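Local atomic coordinates of succinylglutamate desuccinylase (Vibrio parahaemolyticus, PDB entry 2BCO), a protein that probably hydrolyses N-succinylglutamate to succinate and glutamate, the last step of arginine breakdown by the succinyltransferase pathway, using one zinc ion per subunit. Residues S263-R268 with A323-C328; S286-E291 with K304-A309. One frame throughout, in Å; residues are numbered along the deposited sequence.

In the fold
Both contacts lie in the barrel-sandwich hybrid domain of this AspA/AstE family member, with centres about 12 Å apart. Contact 1 is an antiparallel ladder between strands 258-267 and 322-335, with a classic bulge near each end; it is partly buried, and Ala324 and Met326 pack on strand 309-311. Contact 2 lies nearer the surface, with just over half of its touching residues exposed, though Phe287, Glu308 and Ala309 are buried; it joins two loops, largely through a carboxylate, an imidazole and backbone groups. Strand 309-311, which begins at the end of contact 2, pairs with strand 322-335, and Val327 N approaches Ala309 O at 2.8 Å. Glu308 OE2 adds a salt bridge to Arg264 NE at 3.1 Å.

Contact 1 of 2, residues S263-R268 with A323-C328; sequences SRTIVR and AALMVC
Arg264 and Met326, a selenomethionine, run side by side in the same direction, with Arg264 CG 3.8 Å from Met326 CB. With chi1 at 55°, Arg264 CG sits between its backbone N and carbonyl carbon, and the chain then runs extended to NE alongside Met326, with Met326 CG over the centre of one guanidinium face, 4.2 Å above the plane. Arg264 NE makes a salt bridge to Glu308. On the same face of the sheet Ile266 passes obliquely across Met326, CG1 to CG at 4.1 Å, and its CB rests on Ala324 CB. Thr265 and Leu325 meet on the other face, where Leu325 CD1 reaches Thr265 OG1 at 3.9 Å.

The strands are antiparallel, at 163°, and carry a classic bulge at each end: Ser263 and Arg264 both face Met326, and Ala323 and Ala324 both face Ile266. Met326 N bonds to Arg264 O at 2.9 Å, whereas the Ser263 N bond to Met326 O is weak. Beyond the pair, Ala324 and Met326 pack on Ile310 of strand 309-311 and Ala323 reaches Phe273 of strand 273-275, while Leu325 touches Val262, earlier on the partner strand, before the corner at Ser263.

Contact 2 of 2, residues S286-E291 with K304-A309; sequences SFVHGE and KNDNEA
The His289 imidazole meets the Asp306 carboxylate at its edge, near the ring plane, where OD2 lies 3.4 Å from His289 ND1 in a weak hydrogen bond. The two planes are turned 66° apart, so the groups meet at a slant and do not stack. The same oxygen receives a firmer bond from the backbone, His289 N to Asp306 OD2 at 3.0 Å, and that N-H comes from above the carboxylate plane, 49° out of it. Two donors of one residue therefore converge on a single oxygen. The imidazole reaches it because His289 CG lies between the backbone N and the carbonyl carbon (chi1 65°), which brings ND1 round to the side of the backbone N, so that both nitrogens face the same oxygen. Val288 runs alongside Asp306, its CG1 3.5 Å from OD2.

The Phe287 ring has the Glu291 carboxylate carbon at its edge, in plane, and is stacked with Phe293. Glu291 OE1 in turn accepts a bond from Val288 N, across a type II turn from Val288 to Glu291 with Gly290 at positive phi. At the other end of the contact Phe287 N bonds Glu308 O at 3.1 Å, and the CA-H of Ser286 also approaches this oxygen. The Glu308 side chain turns back within its own loop, where OE1 takes the Lys304 N-H at 2.7 Å; its other oxygen, OE2, meets Arg264 of strand 258-267.

Ser286 pairs with Ala309 where strands 285-286 and 309-311 run antiparallel, and the loops then carry the chain between these strands and the three-stranded sheet holding 292-296 and 299-302. Ala303, just past strand 299-302, bonds to the backbones of Gly290 and Glu291, while Glu308 touches Ser263 of strand 258-267.

Contact 1 of 2, residues S263-R268 with A323-C328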
ATOM      1  N   SER A 263       3.022  11.777 -16.228  1.00 28.66           N
ATOM      2  CA  SER A 263       3.098  12.688 -17.367  1.00 32.74           C
ATOM      3  C   SER A 263       2.692  14.059 -16.867  1.00 35.36           C
ATOM      4  O   SER A 263       3.429  15.028 -17.019  1.00 36.08           O
ATOM      5  CB  SER A 263       2.150  12.246 -18.484  1.00 60.40           C
ATOM      6  OG  SER A 263       2.469  10.941 -18.934  1.00 63.69           O
ATOM      7  N   ARG A 264       1.506  14.132 -16.273  1.00 28.33           N
ATOM      8  CA  ARG A 264       1.010  15.376 -15.708  1.00 29.57           C
ATOM      9  C   ARG A 264      -0.092  15.125 -14.694  1.00 29.13           C
ATOM     10  O   ARG A 264      -0.721  14.063 -14.681  1.00 26.81           O
ATOM     11  CB  ARG A 264       0.533  16.327 -16.812  1.00 49.09           C
ATOM     12  CG  ARG A 264      -0.510  15.774 -17.755  1.00 53.48           C
ATOM     13  CD  ARG A 264      -0.442  16.520 -19.084  1.00 55.55           C
ATOM     14  NE  ARG A 264      -1.464  16.074 -20.025  1.00 58.67           N
ATOM     15  CZ  ARG A 264      -2.749  16.394 -19.937  1.00 59.50           C
ATOM     16  NH1 ARG A 264      -3.176  17.170 -18.950  1.00 61.48           N
ATOM     17  NH2 ARG A 264      -3.609  15.929 -20.829  1.00 60.40           N
ATOM     18  N   THR A 265      -0.301  16.108 -13.828  1.00 35.31           N
ATOM     19  CA  THR A 265      -1.310  16.018 -12.786  1.00 35.16           C
ATOM     20  C   THR A 265      -2.472  16.957 -13.117  1.00 35.20           C
ATOM     21  O   THR A 265      -2.261  18.129 -13.419  1.00 36.20           O
ATOM     22  CB  THR A 265      -0.690  16.377 -11.408  1.00 37.59           C
ATOM     23  OG1 THR A 265      -1.664  16.197 -10.371  1.00 39.88           O
ATOM     24  CG2 THR A 265      -0.210  17.815 -11.403  1.00 39.18           C
ATOM     25  N   ILE A 266      -3.693  16.430 -13.075  1.00 36.53           N
ATOM     26  CA  ILE A 266      -4.893  17.206 -13.380  1.00 36.86           C
ATOM     27  C   ILE A 266      -5.492  17.835 -12.119  1.00 37.62           C
ATOM     28  O   ILE A 266      -5.784  17.137 -11.148  1.00 38.16           O
ATOM     29  CB  ILE A 266      -5.977  16.314 -14.044  1.00 33.73           C
ATOM     30  CG1 ILE A 266      -5.405  15.621 -15.284  1.00 31.70           C
ATOM     31  CG2 ILE A 266      -7.197  17.152 -14.404  1.00 31.64           C
ATOM     32  CD1 ILE A 266      -4.844  16.568 -16.328  1.00 29.12           C
ATOM     33  N   VAL A 267      -5.686  19.149 -12.143  1.00 38.33           N
ATOM     34  CA  VAL A 267      -6.253  19.857 -10.998  1.00 40.17           C
ATOM     35  C   VAL A 267      -7.563  20.564 -11.356  1.00 42.49           C
ATOM     36  O   VAL A 267      -7.626  21.299 -12.341  1.00 42.13           O
ATOM     37  CB  VAL A 267      -5.267  20.917 -10.459  1.00 43.60           C
ATOM     38  CG1 VAL A 267      -5.824  21.545  -9.188  1.00 43.86           C
ATOM     39  CG2 VAL A 267      -3.903  20.288 -10.206  1.00 42.21           C
ATOM     40  N   ARG A 268      -8.600  20.343 -10.550  1.00 31.26           N
ATOM     41  CA  ARG A 268      -9.908  20.966 -10.780  1.00 32.69           C
ATOM     42  C   ARG A 268      -9.868  22.468 -10.492  1.00 34.36           C
ATOM     43  O   ARG A 268      -9.631  22.893  -9.359  1.00 33.43           O
ATOM     44  CB  ARG A 268     -10.975  20.304  -9.902  1.00 40.27           C
ATOM     45  CG  ARG A 268     -12.385  20.864 -10.082  1.00 38.47           C
ATOM     46  CD  ARG A 268     -13.379  20.069  -9.252  1.00 38.41           C
ATOM     47  NE  ARG A 268     -14.770  20.468  -9.464  1.00 38.38           N
ATOM     48  CZ  ARG A 268     -15.820  19.775  -9.018  1.00 39.46           C
ATOM     49  NH1 ARG A 268     -15.635  18.647  -8.337  1.00 39.05           N
ATOM     50  NH2 ARG A 268     -17.056  20.199  -9.251  1.00 38.85           N
ATOM     51  N   ALA A 323      -7.695  15.908  -9.600  1.00 29.06           N
ATOM     52  CA  ALA A 323      -8.788  15.060 -10.055  1.00 25.04           C
ATOM     53  C   ALA A 323      -8.299  13.804 -10.766  1.00 22.29           C
ATOM     54  O   ALA A 323      -9.050  12.840 -10.915  1.00 21.57           O
ATOM     55  CB  ALA A 323      -9.693  15.852 -10.977  1.00 19.78           C
ATOM     56  N   ALA A 324      -7.046  13.815 -11.207  1.00 27.45           N
ATOM     57  CA  ALA A 324      -6.496  12.658 -11.908  1.00 25.50           C
ATOM     58  C   ALA A 324      -4.994  12.734 -12.161  1.00 24.00           C
ATOM     59  O   ALA A 324      -4.362  13.784 -12.038  1.00 22.97           O
ATOM     60  CB  ALA A 324      -7.225  12.464 -13.243  1.00 23.54           C
ATOM     61  N   LEU A 325      -4.442  11.586 -12.526  1.00 24.55           N
ATOM     62  CA  LEU A 325      -3.031  11.455 -12.833  1.00 22.75           C
ATOM     63  C   LEU A 325      -2.960  10.968 -14.267  1.00 21.55           C
ATOM     64  O   LEU A 325      -3.756  10.135 -14.680  1.00 23.14           O
ATOM     65  CB  LEU A 325      -2.393  10.421 -11.907  1.00 12.86           C
ATOM     66  CG  LEU A 325      -1.230  10.818 -10.988  1.00 15.94           C
ATOM     67  CD1 LEU A 325      -1.237  12.306 -10.680  1.00 12.38           C
ATOM     68  CD2 LEU A 325      -1.338  10.006  -9.702  1.00 11.34           C
HETATM   69  N   MSE A 326      -2.048  11.526 -15.045  1.00 20.86           N
HETATM   70  CA  MSE A 326      -1.859  11.084 -16.419  1.00 19.60           C
HETATM   71  C   MSE A 326      -0.467  10.478 -16.365  1.00 18.24           C
HETATM   72  O   MSE A 326       0.493  11.146 -15.987  1.00 16.05           O
HETATM   73  CB  MSE A 326      -1.891  12.264 -17.391  1.00 28.03           C
HETATM   74  CG  MSE A 326      -3.227  12.984 -17.477  1.00 32.56           C
HETATM   75 SE   MSE A 326      -4.630  11.848 -18.141  1.00 41.29          SE
HETATM   76  CE  MSE A 326      -4.411  12.187 -20.039  1.00 38.01           C
ATOM     77  N   VAL A 327      -0.365   9.208 -16.717  1.00 18.90           N
ATOM     78  CA  VAL A 327       0.915   8.523 -16.663  1.00 19.99           C
ATOM     79  C   VAL A 327       1.307   7.905 -17.991  1.00 21.12           C
ATOM     80  O   VAL A 327       0.490   7.810 -18.908  1.00 22.39           O
ATOM     81  CB  VAL A 327       0.875   7.424 -15.601  1.00 17.65           C
ATOM     82  CG1 VAL A 327       0.427   8.022 -14.274  1.00 19.64           C
ATOM     83  CG2 VAL A 327      -0.082   6.319 -16.033  1.00 16.11           C
ATOM     84  N   CYS A 328       2.564   7.487 -18.080  1.00 13.55           N
ATOM     85  CA  CYS A 328       3.088   6.865 -19.284  1.00 14.32           C
ATOM     86  C   CYS A 328       4.311   6.048 -18.916  1.00 13.70           C
ATOM     87  O   CYS A 328       5.020   6.381 -17.963  1.00 12.89           O
ATOM     88  CB  CYS A 328       3.474   7.931 -20.314  1.00 24.02           C
ATOM     89  SG  CYS A 328       4.735   9.109 -19.755  1.00 31.24           S
TER

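Contact 2 of 2, residues S286-E291 with K304-A309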
ATOM      1  N   SER A 286      -5.955   4.291 -21.492  1.00 30.13           N
ATOM      2  CA  SER A 286      -5.155   5.139 -22.370  1.00 32.26           C
ATOM      3  C   SER A 286      -5.955   6.000 -23.330  1.00 34.54           C
ATOM      4  O   SER A 286      -7.148   5.788 -23.539  1.00 36.81           O
ATOM      5  CB  SER A 286      -4.161   4.283 -23.162  1.00 27.19           C
ATOM      6  OG  SER A 286      -4.834   3.352 -23.990  1.00 23.80           O
ATOM      7  N   PHE A 287      -5.277   6.979 -23.915  1.00 35.32           N
ATOM      8  CA  PHE A 287      -5.898   7.885 -24.868  1.00 38.21           C
ATOM      9  C   PHE A 287      -4.929   8.112 -26.014  1.00 39.98           C
ATOM     10  O   PHE A 287      -3.754   7.770 -25.917  1.00 40.25           O
ATOM     11  CB  PHE A 287      -6.225   9.234 -24.214  1.00 34.18           C
ATOM     12  CG  PHE A 287      -7.168   9.132 -23.040  1.00 35.97           C
ATOM     13  CD1 PHE A 287      -6.680   9.128 -21.733  1.00 35.77           C
ATOM     14  CD2 PHE A 287      -8.547   9.026 -23.239  1.00 34.82           C
ATOM     15  CE1 PHE A 287      -7.555   9.019 -20.639  1.00 34.72           C
ATOM     16  CE2 PHE A 287      -9.431   8.914 -22.153  1.00 33.30           C
ATOM     17  CZ  PHE A 287      -8.932   8.911 -20.855  1.00 32.95           C
ATOM     18  N   VAL A 288      -5.429   8.678 -27.104  1.00 37.83           N
ATOM     19  CA  VAL A 288      -4.593   8.972 -28.256  1.00 39.46           C
ATOM     20  C   VAL A 288      -4.307  10.460 -28.175  1.00 40.89           C
ATOM     21  O   VAL A 288      -5.068  11.192 -27.553  1.00 39.58           O
ATOM     22  CB  VAL A 288      -5.322   8.638 -29.573  1.00 48.20           C
ATOM     23  CG1 VAL A 288      -4.493   9.094 -30.756  1.00 49.86           C
ATOM     24  CG2 VAL A 288      -5.568   7.133 -29.658  1.00 47.41           C
ATOM     25  N   HIS A 289      -3.214  10.908 -28.781  1.00 36.10           N
ATOM     26  CA  HIS A 289      -2.876  12.323 -28.729  1.00 37.86           C
ATOM     27  C   HIS A 289      -4.021  13.219 -29.194  1.00 35.79           C
ATOM     28  O   HIS A 289      -4.631  12.980 -30.236  1.00 35.20           O
ATOM     29  CB  HIS A 289      -1.613  12.618 -29.556  1.00 76.35           C
ATOM     30  CG  HIS A 289      -1.771  12.386 -31.028  1.00 82.91           C
ATOM     31  ND1 HIS A 289      -2.117  11.160 -31.559  1.00 85.22           N
ATOM     32  CD2 HIS A 289      -1.596  13.216 -32.084  1.00 84.27           C
ATOM     33  CE1 HIS A 289      -2.146  11.246 -32.877  1.00 84.77           C
ATOM     34  NE2 HIS A 289      -1.833  12.484 -33.220  1.00 84.78           N
ATOM     35  N   GLY A 290      -4.315  14.240 -28.393  1.00 34.34           N
ATOM     36  CA  GLY A 290      -5.369  15.178 -28.735  1.00 30.77           C
ATOM     37  C   GLY A 290      -6.782  14.706 -28.460  1.00 28.71           C
ATOM     38  O   GLY A 290      -7.740  15.411 -28.777  1.00 28.18           O
ATOM     39  N   GLU A 291      -6.930  13.515 -27.888  1.00 32.14           N
ATOM     40  CA  GLU A 291      -8.266  13.013 -27.589  1.00 31.59           C
ATOM     41  C   GLU A 291      -8.826  13.738 -26.366  1.00 32.05           C
ATOM     42  O   GLU A 291      -8.135  13.885 -25.354  1.00 30.86           O
ATOM     43  CB  GLU A 291      -8.234  11.517 -27.305  1.00 31.63           C
ATOM     44  CG  GLU A 291      -9.618  10.903 -27.211  1.00 31.22           C
ATOM     45  CD  GLU A 291      -9.588   9.476 -26.733  1.00 30.03           C
ATOM     46  OE1 GLU A 291      -8.592   8.773 -27.015  1.00 30.94           O
ATOM     47  OE2 GLU A 291     -10.565   9.053 -26.083  1.00 30.70           O
ATOM     48  N   LYS A 304      -1.895  14.807 -24.011  1.00 56.55           N
ATOM     49  CA  LYS A 304      -0.805  15.597 -24.572  1.00 60.93           C
ATOM     50  C   LYS A 304       0.044  14.717 -25.484  1.00 62.46           C
ATOM     51  O   LYS A 304       0.163  14.978 -26.682  1.00 63.41           O
ATOM     52  CB  LYS A 304       0.059  16.177 -23.442  1.00 86.11           C
ATOM     53  CG  LYS A 304       0.959  17.331 -23.868  1.00 90.47           C
ATOM     54  CD  LYS A 304       1.673  17.960 -22.673  1.00 93.76           C
ATOM     55  CE  LYS A 304       2.836  17.108 -22.186  1.00 95.83           C
ATOM     56  NZ  LYS A 304       3.936  17.062 -23.191  1.00 99.21           N
ATOM     57  N   ASN A 305       0.632  13.672 -24.912  1.00 88.17           N
ATOM     58  CA  ASN A 305       1.455  12.743 -25.679  1.00 88.98           C
ATOM     59  C   ASN A 305       0.533  11.744 -26.357  1.00 87.60           C
ATOM     60  O   ASN A 305      -0.663  11.988 -26.498  1.00 87.03           O
ATOM     61  CB  ASN A 305       2.422  12.001 -24.758  1.00102.44           C
ATOM     62  CG  ASN A 305       3.458  12.918 -24.138  1.00106.40           C
ATOM     63  OD1 ASN A 305       4.253  12.495 -23.298  1.00108.32           O
ATOM     64  ND2 ASN A 305       3.456  14.182 -24.551  1.00108.37           N
ATOM     65  N   ASP A 306       1.090  10.615 -26.775  1.00 59.36           N
ATOM     66  CA  ASP A 306       0.299   9.589 -27.432  1.00 55.70           C
ATOM     67  C   ASP A 306       0.316   8.341 -26.552  1.00 53.78           C
ATOM     68  O   ASP A 306      -0.395   7.366 -26.814  1.00 52.46           O
ATOM     69  CB  ASP A 306       0.901   9.277 -28.805  1.00 64.40           C
ATOM     70  CG  ASP A 306      -0.133   8.780 -29.803  1.00 66.28           C
ATOM     71  OD1 ASP A 306       0.250   8.515 -30.958  1.00 67.38           O
ATOM     72  OD2 ASP A 306      -1.321   8.662 -29.437  1.00 66.23           O
ATOM     73  N   ASN A 307       1.123   8.390 -25.495  1.00 50.28           N
ATOM     74  CA  ASN A 307       1.256   7.263 -24.582  1.00 45.02           C
ATOM     75  C   ASN A 307       0.734   7.520 -23.162  1.00 40.32           C
ATOM     76  O   ASN A 307       1.154   6.856 -22.216  1.00 38.20           O
ATOM     77  CB  ASN A 307       2.726   6.831 -24.514  1.00 74.81           C
ATOM     78  CG  ASN A 307       3.309   6.525 -25.886  1.00 76.93           C
ATOM     79  OD1 ASN A 307       3.523   7.426 -26.700  1.00 76.49           O
ATOM     80  ND2 ASN A 307       3.556   5.247 -26.150  1.00 76.24           N
ATOM     81  N   GLU A 308      -0.182   8.472 -23.016  1.00 36.02           N
ATOM     82  CA  GLU A 308      -0.740   8.786 -21.707  1.00 30.41           C
ATOM     83  C   GLU A 308      -1.930   7.904 -21.345  1.00 25.81           C
ATOM     84  O   GLU A 308      -2.691   7.461 -22.210  1.00 24.64           O
ATOM     85  CB  GLU A 308      -1.180  10.252 -21.628  1.00 38.97           C
ATOM     86  CG  GLU A 308      -0.053  11.269 -21.585  1.00 40.67           C
ATOM     87  CD  GLU A 308      -0.558  12.662 -21.257  1.00 42.88           C
ATOM     88  OE1 GLU A 308      -1.499  13.120 -21.931  1.00 47.94           O
ATOM     89  OE2 GLU A 308      -0.025  13.304 -20.328  1.00 44.87           O
ATOM     90  N   ALA A 309      -2.072   7.650 -20.052  1.00 23.06           N
ATOM     91  CA  ALA A 309      -3.169   6.850 -19.535  1.00 18.78           C
ATOM     92  C   ALA A 309      -3.618   7.567 -18.282  1.00 15.13           C
ATOM     93  O   ALA A 309      -2.821   8.223 -17.622  1.00 14.80           O
ATOM     94  CB  ALA A 309      -2.697   5.435 -19.205  1.00 12.47           C
TER